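Local coordinates for protein phosphoglycerate kinase (Coxiella burnetii, PDB 4NG4) that catalyses the reversible transfer of a phosphate group between 1,3-bisphosphoglycerate and ADP, the first ATP-forming step of glycolysis, at residues 23-28 with 144-149; 63-68 with 115-120; 217-222 with 263-268; 269-274 with 304-309. One frame throughout, in Å; residues are numbered along the deposited sequence.

Interaction 1 (23-28 with 144-149); sequences HNKRVM and CDIFVM
One face of the R26 guanidinium lies over the backbone of C144 and D145, with C144 CA and D145 N toward the rim. The D145 carboxylate stands at 85° to it, and their salt bridge is long, 3.7 Å from R26 NE to D145 OD2. The F147 ring stands obliquely to M28 O, with M149 N over one face toward its rim. These groups belong to, or directly precede, neighbouring parallel strands 26-31 and 146-149 in the N-terminal, Rossmann-like domain. I146 N gives a bond to R26 O, M28 N to I146 O (3.0 Å), and V148 N to M28 O (2.8 Å). D145 N also reaches R26 O, at a poorer 136°. V27 and I146 share a buried face, which suits beta-branched aliphatic chains: V27 CG1 meets V148 CG2, and I146 touches L171 and C173 of strand 171-174. F147, on the other face, lies against helix 160-168. With CG anti to its carbonyl carbon (chi1 -65°), D145 brings OD2 to R26 N at 2.9 Å, through the anti lone pair. The aspartate thus serves chiefly as a backbone acceptor where strand 26-31 starts; its long pairing with R26 probably adds little, and R26 NH1 also bonds weakly to E142 O.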
loop_
_atom_site.group_PDB
_atom_site.type_symbol
_atom_site.label_atom_id
_atom_site.label_comp_id
_atom_site.label_asym_id
_atom_site.label_seq_id
_atom_site.Cartn_x
_atom_site.Cartn_y
_atom_site.Cartn_z
ATOM N N HIS A 23 -24.972 18.625 -7.195
ATOM C CA HIS A 23 -25.607 19.447 -8.224
ATOM C C HIS A 23 -25.100 20.888 -8.162
ATOM O O HIS A 23 -25.316 21.586 -7.170
ATOM C CB HIS A 23 -27.138 19.428 -8.058
ATOM C CG HIS A 23 -27.899 19.807 -9.289
ATOM N ND1 HIS A 23 -29.087 19.201 -9.631
ATOM C CD2 HIS A 23 -27.641 20.707 -10.266
ATOM C CE1 HIS A 23 -29.530 19.713 -10.762
ATOM N NE2 HIS A 23 -28.674 20.634 -11.168
ATOM N N ASN A 24 -24.396 21.303 -9.216
ATOM C CA ASN A 24 -24.004 22.705 -9.426
ATOM C C ASN A 24 -23.015 23.251 -8.396
ATOM O O ASN A 24 -22.803 24.461 -8.314
ATOM C CB ASN A 24 -25.251 23.606 -9.482
ATOM C CG ASN A 24 -25.140 24.690 -10.526
ATOM O OD1 ASN A 24 -24.445 25.689 -10.339
ATOM N ND2 ASN A 24 -25.833 24.498 -11.638
ATOM N N LYS A 25 -22.400 22.365 -7.620
ATOM C CA LYS A 25 -21.462 22.790 -6.591
ATOM C C LYS A 25 -20.037 22.804 -7.135
ATOM O O LYS A 25 -19.746 22.204 -8.175
ATOM C CB LYS A 25 -21.567 21.877 -5.365
ATOM C CG LYS A 25 -22.787 22.158 -4.484
ATOM C CD LYS A 25 -22.644 21.485 -3.120
ATOM C CE LYS A 25 -23.575 22.078 -2.071
ATOM N NZ LYS A 25 -23.119 21.691 -0.700
ATOM N N ARG A 26 -19.163 23.519 -6.437
ATOM C CA ARG A 26 -17.731 23.476 -6.719
ATOM C C ARG A 26 -17.147 22.334 -5.918
ATOM O O ARG A 26 -17.232 22.339 -4.691
ATOM C CB ARG A 26 -17.050 24.779 -6.313
ATOM C CG ARG A 26 -17.471 25.992 -7.129
ATOM C CD ARG A 26 -16.773 27.227 -6.606
ATOM N NE ARG A 26 -17.333 27.671 -5.328
ATOM C CZ ARG A 26 -16.650 28.293 -4.361
ATOM N NH1 ARG A 26 -15.346 28.547 -4.483
ATOM N NH2 ARG A 26 -17.277 28.660 -3.247
ATOM N N VAL A 27 -16.571 21.357 -6.617
ATOM C CA VAL A 27 -16.095 20.129 -5.989
ATOM C C VAL A 27 -14.626 19.952 -6.263
ATOM O O VAL A 27 -14.198 19.918 -7.414
ATOM C CB VAL A 27 -16.852 18.885 -6.503
ATOM C CG1 VAL A 27 -16.263 17.617 -5.897
ATOM C CG2 VAL A 27 -18.344 18.997 -6.181
ATOM N N MET A 28 -13.871 19.811 -5.183
ATOM C CA MET A 28 -12.426 19.693 -5.236
ATOM C C MET A 28 -12.047 18.244 -4.912
ATOM O O MET A 28 -12.185 17.800 -3.769
ATOM C CB MET A 28 -11.820 20.672 -4.232
ATOM C CG MET A 28 -10.456 21.201 -4.606
ATOM S SD MET A 28 -9.915 22.488 -3.465
ATOM C CE MET A 28 -9.309 23.705 -4.635
ATOM N N CYS A 144 -13.694 26.033 -2.668
ATOM C CA CYS A 144 -14.672 24.974 -2.927
ATOM C C CYS A 144 -15.791 24.866 -1.886
ATOM O O CYS A 144 -15.627 25.236 -0.720
ATOM C CB CYS A 144 -13.953 23.628 -3.037
ATOM S SG CYS A 144 -13.655 22.871 -1.441
ATOM N N ASP A 145 -16.928 24.344 -2.337
ATOM C CA ASP A 145 -18.042 24.000 -1.456
ATOM C C ASP A 145 -17.752 22.672 -0.763
ATOM O O ASP A 145 -17.912 22.555 0.451
ATOM C CB ASP A 145 -19.339 23.857 -2.251
ATOM C CG ASP A 145 -19.787 25.151 -2.875
ATOM O OD1 ASP A 145 -20.112 26.086 -2.116
ATOM O OD2 ASP A 145 -19.830 25.223 -4.125
ATOM N N ILE A 146 -17.343 21.675 -1.552
ATOM C CA ILE A 146 -17.067 20.330 -1.046
ATOM C C ILE A 146 -15.658 19.872 -1.412
ATOM O O ILE A 146 -15.198 20.096 -2.536
ATOM C CB ILE A 146 -18.067 19.291 -1.604
ATOM C CG1 ILE A 146 -19.511 19.679 -1.271
ATOM C CG2 ILE A 146 -17.761 17.905 -1.042
ATOM C CD1 ILE A 146 -20.522 18.817 -1.964
ATOM N N PHE A 147 -14.987 19.228 -0.455
ATOM C CA PHE A 147 -13.694 18.589 -0.699
ATOM C C PHE A 147 -13.843 17.080 -0.639
ATOM O O PHE A 147 -14.421 16.555 0.311
ATOM C CB PHE A 147 -12.662 19.037 0.333
ATOM C CG PHE A 147 -11.319 18.371 0.177
ATOM C CD1 PHE A 147 -10.601 18.501 -1.003
ATOM C CD2 PHE A 147 -10.775 17.610 1.205
ATOM C CE1 PHE A 147 -9.370 17.905 -1.160
ATOM C CE2 PHE A 147 -9.544 16.999 1.053
ATOM C CZ PHE A 147 -8.839 17.151 -0.133
ATOM N N VAL A 148 -13.306 16.394 -1.647
ATOM C CA VAL A 148 -13.354 14.942 -1.722
ATOM C C VAL A 148 -11.933 14.374 -1.703
ATOM O O VAL A 148 -11.208 14.492 -2.696
ATOM C CB VAL A 148 -14.072 14.483 -3.000
ATOM C CG1 VAL A 148 -14.239 12.983 -3.001
ATOM C CG2 VAL A 148 -15.411 15.142 -3.099
ATOM N N MET A 149 -11.534 13.787 -0.571
ATOM C CA MET A 149 -10.256 13.093 -0.469
ATOM C C MET A 149 -10.406 11.716 -1.071
ATOM O O MET A 149 -10.946 10.813 -0.437
ATOM C CB MET A 149 -9.779 12.980 0.986
ATOM C CG MET A 149 -8.422 12.256 1.172
ATOM S SD MET A 149 -7.158 12.751 -0.016
ATOM C CE MET A 149 -5.658 12.332 0.859
#

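Interaction 2 (63-68 with 115-120); sequences ARVMIL and GQAILC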
loop_
_atom_site.group_PDB
_atom_site.type_symbol
_atom_site.label_atom_id
_atom_site.label_comp_id
_atom_site.label_asym_id
_atom_site.label_seq_id
_atom_site.Cartn_x
_atom_site.Cartn_y
_atom_site.Cartn_z
ATOM N N ALA A 63 -21.379 18.448 -11.277
ATOM C CA ALA A 63 -20.507 19.205 -10.394
ATOM C C ALA A 63 -19.672 20.163 -11.231
ATOM O O ALA A 63 -19.537 19.987 -12.448
ATOM C CB ALA A 63 -19.600 18.266 -9.602
ATOM N N ARG A 64 -19.143 21.191 -10.575
ATOM C CA ARG A 64 -18.107 22.029 -11.157
ATOM C C ARG A 64 -16.802 21.475 -10.613
ATOM O O ARG A 64 -16.459 21.717 -9.457
ATOM C CB ARG A 64 -18.295 23.493 -10.750
ATOM C CG ARG A 64 -19.683 24.062 -11.044
ATOM C CD ARG A 64 -20.028 25.186 -10.073
ATOM N NE ARG A 64 -21.151 25.994 -10.551
ATOM C CZ ARG A 64 -21.046 27.087 -11.305
ATOM N NH1 ARG A 64 -19.859 27.551 -11.686
ATOM N NH2 ARG A 64 -22.143 27.724 -11.684
ATOM N N VAL A 65 -16.081 20.718 -11.436
ATOM C CA VAL A 65 -15.005 19.852 -10.920
ATOM C C VAL A 65 -13.594 20.442 -10.995
ATOM O O VAL A 65 -13.118 20.794 -12.071
ATOM C CB VAL A 65 -15.003 18.474 -11.634
ATOM C CG1 VAL A 65 -13.668 17.778 -11.447
ATOM C CG2 VAL A 65 -16.134 17.608 -11.111
ATOM N N MET A 66 -12.941 20.526 -9.839
ATOM C CA MET A 66 -11.533 20.897 -9.750
ATOM C C MET A 66 -10.700 19.676 -9.329
ATOM O O MET A 66 -10.780 19.229 -8.184
ATOM C CB MET A 66 -11.346 22.016 -8.728
ATOM C CG MET A 66 -11.907 23.355 -9.153
ATOM S SD MET A 66 -12.013 24.536 -7.779
ATOM C CE MET A 66 -13.541 24.004 -7.022
ATOM N N ILE A 67 -9.909 19.148 -10.258
ATOM C CA ILE A 67 -9.129 17.941 -10.001
ATOM C C ILE A 67 -7.758 18.294 -9.438
ATOM O O ILE A 67 -6.980 18.990 -10.077
ATOM C CB ILE A 67 -8.924 17.105 -11.274
ATOM C CG1 ILE A 67 -10.272 16.774 -11.937
ATOM C CG2 ILE A 67 -8.161 15.827 -10.930
ATOM C CD1 ILE A 67 -10.134 16.210 -13.336
ATOM N N LEU A 68 -7.453 17.771 -8.260
ATOM C CA LEU A 68 -6.242 18.137 -7.532
ATOM C C LEU A 68 -5.275 16.940 -7.464
ATOM O O LEU A 68 -5.707 15.816 -7.232
ATOM C CB LEU A 68 -6.643 18.596 -6.133
ATOM C CG LEU A 68 -5.855 19.732 -5.500
ATOM C CD1 LEU A 68 -5.883 21.027 -6.346
ATOM C CD2 LEU A 68 -6.412 19.954 -4.108
ATOM N N GLY A 115 -20.636 20.535 -14.850
ATOM C CA GLY A 115 -20.448 19.399 -15.749
ATOM C C GLY A 115 -19.088 19.308 -16.430
ATOM O O GLY A 115 -18.740 18.254 -16.960
ATOM N N GLN A 116 -18.317 20.395 -16.444
ATOM C CA GLN A 116 -16.944 20.327 -16.939
ATOM C C GLN A 116 -15.979 20.137 -15.765
ATOM O O GLN A 116 -16.372 20.222 -14.598
ATOM C CB GLN A 116 -16.576 21.552 -17.800
ATOM C CG GLN A 116 -16.566 22.900 -17.085
ATOM C CD GLN A 116 -15.726 23.947 -17.811
ATOM O OE1 GLN A 116 -14.493 23.972 -17.684
ATOM N NE2 GLN A 116 -16.390 24.819 -18.567
ATOM N N ALA A 117 -14.720 19.862 -16.091
ATOM C CA ALA A 117 -13.699 19.558 -15.082
ATOM C C ALA A 117 -12.356 20.166 -15.454
ATOM O O ALA A 117 -11.910 20.066 -16.598
ATOM C CB ALA A 117 -13.549 18.057 -14.924
ATOM N N ILE A 118 -11.702 20.780 -14.476
ATOM C CA ILE A 118 -10.386 21.369 -14.690
ATOM C C ILE A 118 -9.378 20.682 -13.779
ATOM O O ILE A 118 -9.737 20.165 -12.720
ATOM C CB ILE A 118 -10.389 22.926 -14.500
ATOM C CG1 ILE A 118 -10.721 23.333 -13.058
ATOM C CG2 ILE A 118 -11.376 23.571 -15.459
ATOM C CD1 ILE A 118 -9.568 23.172 -12.074
ATOM N N LEU A 119 -8.122 20.658 -14.217
ATOM C CA LEU A 119 -7.028 20.058 -13.444
ATOM C C LEU A 119 -6.084 21.156 -12.974
ATOM O O LEU A 119 -5.419 21.803 -13.785
ATOM C CB LEU A 119 -6.265 19.022 -14.287
ATOM C CG LEU A 119 -5.044 18.332 -13.663
ATOM C CD1 LEU A 119 -5.421 17.549 -12.412
ATOM C CD2 LEU A 119 -4.379 17.440 -14.686
ATOM N N CYS A 120 -6.048 21.363 -11.659
ATOM C CA CYS A 120 -5.130 22.307 -11.041
ATOM C C CYS A 120 -3.696 21.807 -11.215
ATOM O O CYS A 120 -3.438 20.583 -11.180
ATOM C CB CYS A 120 -5.450 22.462 -9.549
ATOM S SG CYS A 120 -7.108 23.149 -9.189
#
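I118 O receives the amide of I67 in a nearly straight bond, 2.7 Å from I67 N and 174° at the hydrogen, with a CA-H contact from M66 beside it. This bond belongs to the ladder joining parallel strands 64-69 and 117-120 in the sheet of the N-terminal domain. I118 N binds V65 O at 2.8 Å, and V65 N binds Q116 O; C120 N continues the pattern to I67 O. Ahead of the strands, G115 N reaches A63 O at 2.7 Å, arriving above the carbonyl plane. Glycine suits this turn, because its positive phi would press a CB against the preceding carbonyl. On the face carrying V65, A117, I67 and L119, V65 CG1 touches A117 CB at 3.5 Å, the small alanine fitting beneath helix 46-60. L119, with CG anti to N (chi1 177°), lays CD1 3.6 Å from I67 CG2, and both leucine and isoleucine meet helix 86-94. On the other face the M66 and I118 side chains run side by side, M66 CG 3.7 Å from I118 CD1. At the far end L68 CD1 rests on C120 CB. Backbone bonds therefore set the register, while apolar groups on both faces probably shield most of them from water.

Interaction 3 (217-222 with 263-268); sequences DKVDQL and KNVSLP
The backbones of Q221 and S266 form a single bridge: S266 N donates to D220 O (3.1 Å) and L222 N to S266 O (2.7 Å), the second almost in line with the carbonyl. The bridge fastens the loop after helix 250-263 to strand 221-226, an outermost strand of the parallel sheet in the nucleotide-binding, Rossmann-like domain. A Schellman motif ends that helix, with N264 at positive phi, a conformation asparagine tolerates well, and turns the chain toward the strand. V265 is the main apolar link. With CG1 anti to the backbone N (chi1 167°), it sends that methyl against V219 CG2 at 3.7 Å, the two side chains crossing at about a right angle, while V265 CG2 lies by V219 O. V219 and L222 continue inward to strand 196-202, so branched aliphatic groups suit the passage from surface to interior. Q221 CG also passes S266 CB, and Q221 itself leans on P195 and L313. D217 and K263, charged residues suited to this exposed position, attract only loosely: D217 OD1 is 4.4 Å from K263 NZ, beyond a salt bridge. The D220 carboxylate turns elsewhere, its OD2 accepting from L196 N. Beyond the bridge, P268, a proline lacking an amide hydrogen, sets its CD beside L222 O, and the CA-H of L267 points at the same L222 O, 3.4 Å from L267 CA.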
loop_
_atom_site.group_PDB
_atom_site.type_symbol
_atom_site.label_atom_id
_atom_site.label_comp_id
_atom_site.label_asym_id
_atom_site.label_seq_id
_atom_site.Cartn_x
_atom_site.Cartn_y
_atom_site.Cartn_z
ATOM N N ASP A 217 -2.686 -8.997 17.374
ATOM C CA ASP A 217 -3.935 -8.895 18.130
ATOM C C ASP A 217 -5.154 -9.306 17.325
ATOM O O ASP A 217 -6.277 -9.244 17.821
ATOM C CB ASP A 217 -4.157 -7.461 18.583
ATOM C CG ASP A 217 -2.952 -6.894 19.273
ATOM O OD1 ASP A 217 -2.394 -7.588 20.161
ATOM O OD2 ASP A 217 -2.562 -5.758 18.913
ATOM N N LYS A 218 -4.931 -9.698 16.076
ATOM C CA LYS A 218 -6.012 -9.882 15.127
ATOM C C LYS A 218 -6.029 -11.239 14.444
ATOM O O LYS A 218 -7.096 -11.744 14.150
ATOM C CB LYS A 218 -5.942 -8.755 14.086
ATOM C CG LYS A 218 -6.536 -7.451 14.619
ATOM C CD LYS A 218 -6.015 -6.191 13.940
ATOM C CE LYS A 218 -6.404 -4.949 14.762
ATOM N NZ LYS A 218 -5.990 -3.645 14.148
ATOM N N VAL A 219 -4.858 -11.821 14.178
ATOM C CA VAL A 219 -4.751 -13.022 13.351
ATOM C C VAL A 219 -4.890 -14.302 14.160
ATOM O O VAL A 219 -4.805 -14.288 15.383
ATOM C CB VAL A 219 -3.405 -13.069 12.610
ATOM C CG1 VAL A 219 -3.195 -11.776 11.860
ATOM C CG2 VAL A 219 -2.242 -13.338 13.570
ATOM N N ASP A 220 -5.107 -15.408 13.454
ATOM C CA ASP A 220 -5.118 -16.732 14.058
ATOM C C ASP A 220 -3.802 -17.459 13.786
ATOM O O ASP A 220 -3.269 -18.141 14.656
ATOM C CB ASP A 220 -6.306 -17.521 13.535
ATOM C CG ASP A 220 -7.619 -16.904 13.948
ATOM O OD1 ASP A 220 -8.032 -17.105 15.102
ATOM O OD2 ASP A 220 -8.235 -16.197 13.133
ATOM N N GLN A 221 -3.295 -17.313 12.566
ATOM C CA GLN A 221 -1.982 -17.801 12.184
ATOM C C GLN A 221 -1.187 -16.599 11.692
ATOM O O GLN A 221 -1.785 -15.628 11.184
ATOM C CB GLN A 221 -2.104 -18.830 11.054
ATOM C CG GLN A 221 -2.565 -20.243 11.467
ATOM C CD GLN A 221 -4.079 -20.377 11.700
ATOM O OE1 GLN A 221 -4.893 -19.881 10.917
ATOM N NE2 GLN A 221 -4.451 -21.070 12.766
ATOM N N LEU A 222 0.141 -16.640 11.855
ATOM C CA LEU A 222 1.032 -15.619 11.266
ATOM C C LEU A 222 2.292 -16.267 10.715
ATOM O O LEU A 222 2.882 -17.134 11.355
ATOM C CB LEU A 222 1.416 -14.561 12.305
ATOM C CG LEU A 222 2.321 -13.403 11.846
ATOM C CD1 LEU A 222 1.530 -12.385 11.059
ATOM C CD2 LEU A 222 3.009 -12.737 13.033
ATOM N N LYS A 263 -0.791 -15.666 23.395
ATOM C CA LYS A 263 -2.018 -15.328 22.691
ATOM C C LYS A 263 -2.536 -16.531 21.906
ATOM O O LYS A 263 -3.636 -16.504 21.389
ATOM C CB LYS A 263 -1.771 -14.173 21.731
ATOM C CG LYS A 263 -1.537 -12.846 22.395
ATOM C CD LYS A 263 -1.211 -11.788 21.351
ATOM C CE LYS A 263 -1.291 -10.388 21.924
ATOM N NZ LYS A 263 -0.266 -10.160 22.992
ATOM N N ASN A 264 -1.730 -17.580 21.809
ATOM C CA ASN A 264 -2.072 -18.774 21.037
ATOM C C ASN A 264 -2.235 -18.488 19.546
ATOM O O ASN A 264 -3.133 -19.018 18.881
ATOM C CB ASN A 264 -3.333 -19.443 21.594
ATOM C CG ASN A 264 -3.349 -20.916 21.333
ATOM O OD1 ASN A 264 -2.293 -21.526 21.139
ATOM N ND2 ASN A 264 -4.538 -21.511 21.323
ATOM N N VAL A 265 -1.374 -17.619 19.037
ATOM C CA VAL A 265 -1.327 -17.337 17.623
ATOM C C VAL A 265 -0.253 -18.229 17.024
ATOM O O VAL A 265 0.903 -18.177 17.436
ATOM C CB VAL A 265 -0.975 -15.874 17.373
ATOM C CG1 VAL A 265 -0.609 -15.662 15.921
ATOM C CG2 VAL A 265 -2.134 -14.961 17.796
ATOM N N SER A 266 -0.630 -19.072 16.068
ATOM C CA SER A 266 0.335 -19.971 15.470
ATOM C C SER A 266 1.335 -19.184 14.632
ATOM O O SER A 266 0.980 -18.283 13.888
ATOM C CB SER A 266 -0.350 -21.036 14.627
ATOM O OG SER A 266 0.614 -21.704 13.832
ATOM N N LEU A 267 2.597 -19.539 14.767
ATOM C CA LEU A 267 3.662 -18.768 14.195
ATOM C C LEU A 267 4.742 -19.750 13.721
ATOM O O LEU A 267 5.849 -19.780 14.255
ATOM C CB LEU A 267 4.173 -17.799 15.256
ATOM C CG LEU A 267 4.922 -16.562 14.809
ATOM C CD1 LEU A 267 5.241 -15.701 16.020
ATOM C CD2 LEU A 267 6.186 -16.919 14.084
ATOM N N PRO A 268 4.420 -20.554 12.696
ATOM C CA PRO A 268 5.343 -21.576 12.213
ATOM C C PRO A 268 6.495 -20.957 11.495
ATOM O O PRO A 268 6.288 -20.192 10.581
ATOM C CB PRO A 268 4.496 -22.363 11.211
ATOM C CG PRO A 268 3.578 -21.347 10.635
ATOM C CD PRO A 268 3.270 -20.390 11.784
#

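Interaction 4 (269-274 with 304-309); sequences LPVDVI and PNTSAT
With CG lying between its backbone N and carbonyl carbon (chi1 57°), the D272 side chain reaches across to the first turn of helix 304-316, where T306, its OG1 anti to the carbonyl carbon (chi1 -53°), offers a hydroxyl and an amide together. D272 OD1 accepts from both: T306 OG1 at 2.6 Å, nearly along the carboxylate C-O axis, and T306 N at 2.8 Å, on the syn side but 24° out of plane. The other oxygen, D272 OD2, takes N305 N at 2.8 Å through its syn lone pair. Three bonds thus fix the rotation of the carboxylate. Aspartate suits the place: it is short, and its charge would probably be stabilised by the helix amides directed at it. The arrangement joins the middle strand, 272-276, of a three-stranded antiparallel sheet to a helix of the nucleotide-binding domain. T306 OG1 also receives a weak bond from V271 N at 3.0 Å, so threonine serves as donor and acceptor at once, and its CG2 packs 3.7 Å from P270 CA. P270 in turn leans on helix 227-235. At the outer side V271 CG2 lies beside N305 OD1, the two side chains crossing obliquely, and P304, without an amide hydrogen to give, places its CD by D272 OD2.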
loop_
_atom_site.group_PDB
_atom_site.type_symbol
_atom_site.label_atom_id
_atom_site.label_comp_id
_atom_site.label_asym_id
_atom_site.label_seq_id
_atom_site.Cartn_x
_atom_site.Cartn_y
_atom_site.Cartn_z
ATOM N N LEU A 269 7.700 -21.276 11.921
ATOM C CA LEU A 269 8.901 -20.791 11.256
ATOM C C LEU A 269 9.337 -21.811 10.219
ATOM O O LEU A 269 8.873 -22.933 10.245
ATOM C CB LEU A 269 10.006 -20.573 12.284
ATOM C CG LEU A 269 10.027 -19.250 13.051
ATOM C CD1 LEU A 269 8.639 -18.714 13.334
ATOM C CD2 LEU A 269 10.821 -19.467 14.325
ATOM N N PRO A 270 10.229 -21.423 9.294
ATOM C CA PRO A 270 10.769 -22.384 8.317
ATOM C C PRO A 270 11.420 -23.567 8.998
ATOM O O PRO A 270 12.301 -23.352 9.837
ATOM C CB PRO A 270 11.830 -21.567 7.568
ATOM C CG PRO A 270 11.376 -20.139 7.694
ATOM C CD PRO A 270 10.694 -20.045 9.037
ATOM N N VAL A 271 10.991 -24.789 8.662
ATOM C CA VAL A 271 11.678 -26.006 9.151
ATOM C C VAL A 271 12.703 -26.524 8.123
ATOM O O VAL A 271 13.714 -27.122 8.495
ATOM C CB VAL A 271 10.704 -27.128 9.561
ATOM C CG1 VAL A 271 9.557 -26.572 10.370
ATOM C CG2 VAL A 271 10.184 -27.844 8.346
ATOM N N ASP A 272 12.441 -26.289 6.838
ATOM C CA ASP A 272 13.423 -26.555 5.780
ATOM C C ASP A 272 13.598 -25.338 4.855
ATOM O O ASP A 272 12.660 -24.569 4.660
ATOM C CB ASP A 272 13.070 -27.833 4.985
ATOM C CG ASP A 272 11.670 -27.805 4.347
ATOM O OD1 ASP A 272 10.921 -26.816 4.489
ATOM O OD2 ASP A 272 11.326 -28.805 3.686
ATOM N N VAL A 273 14.804 -25.177 4.306
ATOM C CA VAL A 273 15.187 -24.000 3.498
ATOM C C VAL A 273 16.075 -24.398 2.322
ATOM O O VAL A 273 16.646 -25.483 2.318
ATOM C CB VAL A 273 15.994 -22.973 4.341
ATOM C CG1 VAL A 273 15.117 -22.306 5.392
ATOM C CG2 VAL A 273 17.187 -23.640 4.992
ATOM N N ILE A 274 16.206 -23.537 1.321
ATOM C CA ILE A 274 17.190 -23.812 0.282
ATOM C C ILE A 274 18.340 -22.833 0.356
ATOM O O ILE A 274 18.147 -21.622 0.360
ATOM C CB ILE A 274 16.603 -23.840 -1.133
ATOM C CG1 ILE A 274 17.669 -24.279 -2.137
ATOM C CG2 ILE A 274 16.111 -22.490 -1.532
ATOM C CD1 ILE A 274 17.109 -25.138 -3.286
ATOM N N PRO A 304 10.254 -27.507 0.773
ATOM C CA PRO A 304 8.952 -28.082 0.475
ATOM C C PRO A 304 8.079 -28.315 1.723
ATOM O O PRO A 304 6.877 -28.039 1.680
ATOM C CB PRO A 304 9.313 -29.398 -0.225
ATOM C CG PRO A 304 10.635 -29.743 0.293
ATOM C CD PRO A 304 11.346 -28.450 0.467
ATOM N N ASN A 305 8.677 -28.803 2.814
ATOM C CA ASN A 305 7.945 -29.056 4.078
ATOM C C ASN A 305 7.338 -27.789 4.627
ATOM O O ASN A 305 6.177 -27.779 5.042
ATOM C CB ASN A 305 8.849 -29.663 5.159
ATOM C CG ASN A 305 8.061 -30.277 6.307
ATOM O OD1 ASN A 305 7.807 -29.635 7.321
ATOM N ND2 ASN A 305 7.674 -31.525 6.146
ATOM N N THR A 306 8.128 -26.722 4.609
ATOM C CA THR A 306 7.659 -25.415 5.033
ATOM C C THR A 306 6.548 -24.918 4.121
ATOM O O THR A 306 5.451 -24.636 4.594
ATOM C CB THR A 306 8.800 -24.374 5.063
ATOM O OG1 THR A 306 9.898 -24.859 5.849
ATOM C CG2 THR A 306 8.293 -23.051 5.648
ATOM N N SER A 307 6.790 -24.845 2.816
ATOM C CA SER A 307 5.763 -24.277 1.935
ATOM C C SER A 307 4.542 -25.188 1.760
ATOM O O SER A 307 3.602 -24.812 1.086
ATOM C CB SER A 307 6.335 -23.807 0.583
ATOM O OG SER A 307 7.097 -24.798 -0.050
ATOM N N ALA A 308 4.556 -26.372 2.371
ATOM C CA ALA A 308 3.361 -27.209 2.478
ATOM C C ALA A 308 2.563 -26.826 3.736
ATOM O O ALA A 308 1.322 -26.771 3.724
ATOM C CB ALA A 308 3.755 -28.664 2.515
ATOM N N THR A 309 3.283 -26.565 4.823
ATOM C CA THR A 309 2.679 -25.956 6.001
ATOM C C THR A 309 1.958 -24.652 5.626
ATOM O O THR A 309 0.781 -24.455 5.976
ATOM C CB THR A 309 3.735 -25.699 7.078
ATOM O OG1 THR A 309 4.098 -26.957 7.664
ATOM C CG2 THR A 309 3.217 -24.737 8.155
#

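How the interactions relate
Interactions 1 and 2 are both buried and belong to one sheet of the N-terminal domain: strands 26-31 and 64-69 are neighbours, joined by K25 O to R64 N and V27 O to M66 N, so the two contacts form a continuous run of four parallel strands. Interactions 3 and 4 lie on the opposite side of the chain's centre, in the nucleotide-binding domain, and touch through P268 and T309. Interaction 3 is a surface contact held by two backbone bonds and a few aliphatic groups; interaction 4, partly buried, rests mainly on one carboxylate. Regular backbone ladders thus serve the sheet interior, while in interaction 4 side chains do more, joining strand to helix.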